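PDB 5H2D: KLLA0C04147p from Kluyveromyces lactis, which binds ergosterol in the crystal through its oxysterol-binding protein-related domain, the part present here, and probably transfers sterols between membranes. Local coordinates for residues S71-V76 against T142-H147. Numbering follows the deposited sequence.
Sequences SLLQRV and TEQVSH. With ERG (ergosterol), chain B; SO4 (sulfate ion), chain F.
Leu-73 of the short helix 72-77 packs on Thr-142 and Gln-144 of strand 138-146, part of the curved antiparallel beta-barrel that encloses the sterol in the oxysterol-binding protein family. The tight part is small and buried. CB of Leu-73 meets CG2 of Thr-142 at 3.7 Å. One branch of the leucine, CD2, lies 3.7 Å from OG1 of Thr-142 and 3.4 Å from OE1 of Gln-144. With CG anti to the carbonyl carbon (chi1 -58°), the leucine leans toward the strand, and its CD2 branch makes the contact with both oxygens. Both oxygens have hydrogen-bond partners in the neighbouring strand 151-157. OG1 of Thr-142 is hydrogen-bonded to the carbonyl of Ala-153, and OE1 of Gln-144 to the hydroxyl of Ser-152. The leucine methyl therefore rests on polar atoms that are already satisfied. The Gln-144 chain bends at chi2 (72°), bringing its amide end closer to the helix than its CB direction suggests.

The helix starts with a capping box. OG of Ser-71 accepts from N of Leu-73, and OE1 of Gln-74 accepts from N of Ser-71 at 3.0 Å.

Another side of the helix lines the ergosterol pocket. CD1 of Leu-72 touches C6 of the sterol at 3.7 Å. The bent Arg-75 side chain lies by the methyls C18 and C19, and salt bridges join it to Glu-68 and Glu-78. Replacing Arg-75 by alanine removes the guanidinium, and both glutamates would probably lose this partner while a gap opened beside the sterol methyls.

The strand's far end is looser. A classic beta bulge sets Val-145 and Ser-146 together opposite Ile-151. Beyond it, partly exposed His-147 lies well away from helix 72-77. Its ring edge points NE2 at O2 of a sulfate ion, likely picked up from the crystallisation solution, which His-148 NE2 also holds.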
loop_
_atom_site.group_PDB
_atom_site.type_symbol
_atom_site.label_atom_id
_atom_site.label_comp_id
_atom_site.label_asym_id
_atom_site.label_seq_id
_atom_site.Cartn_x
_atom_site.Cartn_y
_atom_site.Cartn_z
ATOM N N SER A 71 0.951 -9.996 5.143
ATOM C CA SER A 71 2.337 -9.688 4.817
ATOM C C SER A 71 2.516 -8.185 4.630
ATOM O O SER A 71 1.578 -7.474 4.272
ATOM C CB SER A 71 2.746 -10.420 3.532
ATOM O OG SER A 71 4.099 -10.165 3.170
ATOM N N LEU A 72 3.739 -7.693 4.873
ATOM C CA LEU A 72 4.040 -6.337 4.421
ATOM C C LEU A 72 3.664 -6.158 2.945
ATOM O O LEU A 72 3.184 -5.088 2.540
ATOM C CB LEU A 72 5.519 -6.009 4.659
ATOM C CG LEU A 72 5.839 -4.725 5.436
ATOM C CD1 LEU A 72 5.376 -3.503 4.679
ATOM C CD2 LEU A 72 5.217 -4.776 6.825
ATOM N N LEU A 73 3.843 -7.207 2.126
ATOM C CA LEU A 73 3.479 -7.121 0.710
ATOM C C LEU A 73 1.998 -6.831 0.527
ATOM O O LEU A 73 1.609 -6.149 -0.429
ATOM C CB LEU A 73 3.826 -8.433 -0.007
ATOM C CG LEU A 73 5.276 -8.891 0.025
ATOM C CD1 LEU A 73 5.479 -10.154 -0.832
ATOM C CD2 LEU A 73 6.168 -7.765 -0.459
ATOM N N GLN A 74 1.161 -7.359 1.416
ATOM C CA GLN A 74 -0.275 -7.151 1.329
ATOM C C GLN A 74 -0.699 -5.838 1.973
ATOM O O GLN A 74 -1.624 -5.191 1.477
ATOM C CB GLN A 74 -0.983 -8.353 1.960
ATOM C CG GLN A 74 -0.749 -9.629 1.129
ATOM C CD GLN A 74 -1.088 -10.896 1.868
ATOM O OE1 GLN A 74 -0.913 -10.986 3.080
ATOM N NE2 GLN A 74 -1.560 -11.907 1.132
ATOM N N ARG A 75 -0.017 -5.396 3.042
ATOM C CA ARG A 75 -0.317 -4.069 3.573
ATOM C C ARG A 75 -0.081 -2.996 2.526
ATOM O O ARG A 75 -0.826 -2.009 2.463
ATOM C CB ARG A 75 0.533 -3.775 4.812
ATOM C CG ARG A 75 0.227 -4.665 5.997
ATOM C CD ARG A 75 -1.255 -4.671 6.376
ATOM N NE ARG A 75 -1.705 -3.376 6.889
ATOM C CZ ARG A 75 -1.682 -3.025 8.175
ATOM N NH1 ARG A 75 -1.262 -3.887 9.100
ATOM N NH2 ARG A 75 -2.104 -1.819 8.524
ATOM N N VAL A 76 0.962 -3.152 1.707
ATOM C CA VAL A 76 1.208 -2.179 0.644
ATOM C C VAL A 76 0.107 -2.228 -0.410
ATOM O O VAL A 76 -0.266 -1.191 -0.973
ATOM C CB VAL A 76 2.601 -2.412 0.037
ATOM C CG1 VAL A 76 2.790 -1.551 -1.192
ATOM C CG2 VAL A 76 3.686 -2.102 1.087
ATOM N N THR A 142 3.928 -7.459 -6.543
ATOM C CA THR A 142 5.026 -6.994 -5.706
ATOM C C THR A 142 5.973 -8.155 -5.424
ATOM O O THR A 142 5.552 -9.316 -5.337
ATOM C CB THR A 142 4.501 -6.364 -4.392
ATOM O OG1 THR A 142 5.595 -5.879 -3.611
ATOM C CG2 THR A 142 3.733 -7.390 -3.562
ATOM N N GLU A 143 7.265 -7.828 -5.306
ATOM C CA GLU A 143 8.309 -8.784 -4.950
ATOM C C GLU A 143 9.115 -8.218 -3.792
ATOM O O GLU A 143 9.430 -7.024 -3.772
ATOM C CB GLU A 143 9.254 -9.071 -6.129
ATOM C CG GLU A 143 10.412 -10.009 -5.787
ATOM C CD GLU A 143 11.316 -10.318 -6.987
ATOM O OE1 GLU A 143 12.206 -11.176 -6.851
ATOM O OE2 GLU A 143 11.130 -9.711 -8.058
ATOM N N GLN A 144 9.465 -9.079 -2.834
ATOM C CA GLN A 144 10.394 -8.681 -1.774
ATOM C C GLN A 144 11.795 -8.718 -2.382
ATOM O O GLN A 144 12.360 -9.792 -2.607
ATOM C CB GLN A 144 10.254 -9.598 -0.564
ATOM C CG GLN A 144 10.987 -9.074 0.679
ATOM C CD GLN A 144 10.313 -7.865 1.303
ATOM O OE1 GLN A 144 9.314 -7.345 0.796
ATOM N NE2 GLN A 144 10.877 -7.399 2.432
ATOM N N VAL A 145 12.349 -7.529 -2.676
ATOM C CA VAL A 145 13.632 -7.419 -3.379
ATOM C C VAL A 145 14.834 -7.364 -2.444
ATOM O O VAL A 145 15.976 -7.555 -2.905
ATOM C CB VAL A 145 13.612 -6.192 -4.316
ATOM C CG1 VAL A 145 12.594 -6.405 -5.424
ATOM C CG2 VAL A 145 13.288 -4.920 -3.547
ATOM N N SER A 146 14.623 -7.135 -1.140
ATOM C CA SER A 146 15.695 -7.120 -0.154
ATOM C C SER A 146 15.141 -7.590 1.186
ATOM O O SER A 146 13.961 -7.370 1.500
ATOM C CB SER A 146 16.309 -5.715 -0.007
ATOM O OG SER A 146 17.407 -5.705 0.909
ATOM N N HIS A 147 15.991 -8.264 1.957
ATOM C CA HIS A 147 15.674 -8.685 3.318
ATOM C C HIS A 147 16.467 -7.915 4.362
ATOM O O HIS A 147 15.922 -7.569 5.413
ATOM C CB HIS A 147 15.923 -10.195 3.463
ATOM C CG HIS A 147 15.737 -10.725 4.857
ATOM N ND1 HIS A 147 14.542 -10.638 5.544
ATOM C CD2 HIS A 147 16.594 -11.370 5.683
ATOM C CE1 HIS A 147 14.678 -11.195 6.736
ATOM N NE2 HIS A 147 15.915 -11.650 6.844
HETATM C C1 ERG B . 1.199 2.281 6.252
HETATM C C2 ERG B . 0.703 2.391 4.813
HETATM C C3 ERG B . 1.857 2.044 3.910
HETATM C C4 ERG B . 2.345 0.622 4.194
HETATM C C5 ERG B . 2.627 0.406 5.585
HETATM C C6 ERG B . 3.637 -0.480 5.934
HETATM C C7 ERG B . 3.937 -0.805 7.267
HETATM C C8 ERG B . 3.207 -0.246 8.320
HETATM C C9 ERG B . 2.317 0.826 8.020
HETATM C C10 ERG B . 1.737 0.882 6.582
HETATM C C11 ERG B . 1.200 1.071 9.122
HETATM C C12 ERG B . 1.712 0.878 10.553
HETATM C C13 ERG B . 2.365 -0.517 10.645
HETATM C C14 ERG B . 3.588 -0.454 9.702
HETATM C C15 ERG B . 4.315 -1.737 10.049
HETATM C C16 ERG B . 4.127 -1.876 11.587
HETATM C C17 ERG B . 3.104 -0.769 11.963
HETATM C C18 ERG B . 1.381 -1.664 10.321
HETATM C C19 ERG B . 0.573 -0.146 6.525
HETATM C C20 ERG B . 2.285 -1.231 13.190
HETATM C C21 ERG B . 1.186 -0.263 13.612
HETATM C C22 ERG B . 3.286 -1.372 14.330
HETATM C C23 ERG B . 3.591 -2.717 14.909
HETATM C C24 ERG B . 4.624 -2.837 16.029
HETATM C C25 ERG B . 4.095 -3.831 17.072
HETATM C C26 ERG B . 2.789 -3.275 17.650
HETATM C C27 ERG B . 5.073 -4.030 18.242
HETATM C C28 ERG B . 5.906 -3.332 15.388
HETATM O O1 ERG B . 1.463 2.175 2.498
HETATM S S SO4 F . 18.386 -13.202 9.285
HETATM O O1 SO4 F . 18.278 -14.469 10.007
HETATM O O2 SO4 F . 17.287 -13.071 8.339
HETATM O O3 SO4 F . 18.276 -12.101 10.241
HETATM O O4 SO4 F . 19.674 -13.140 8.593
#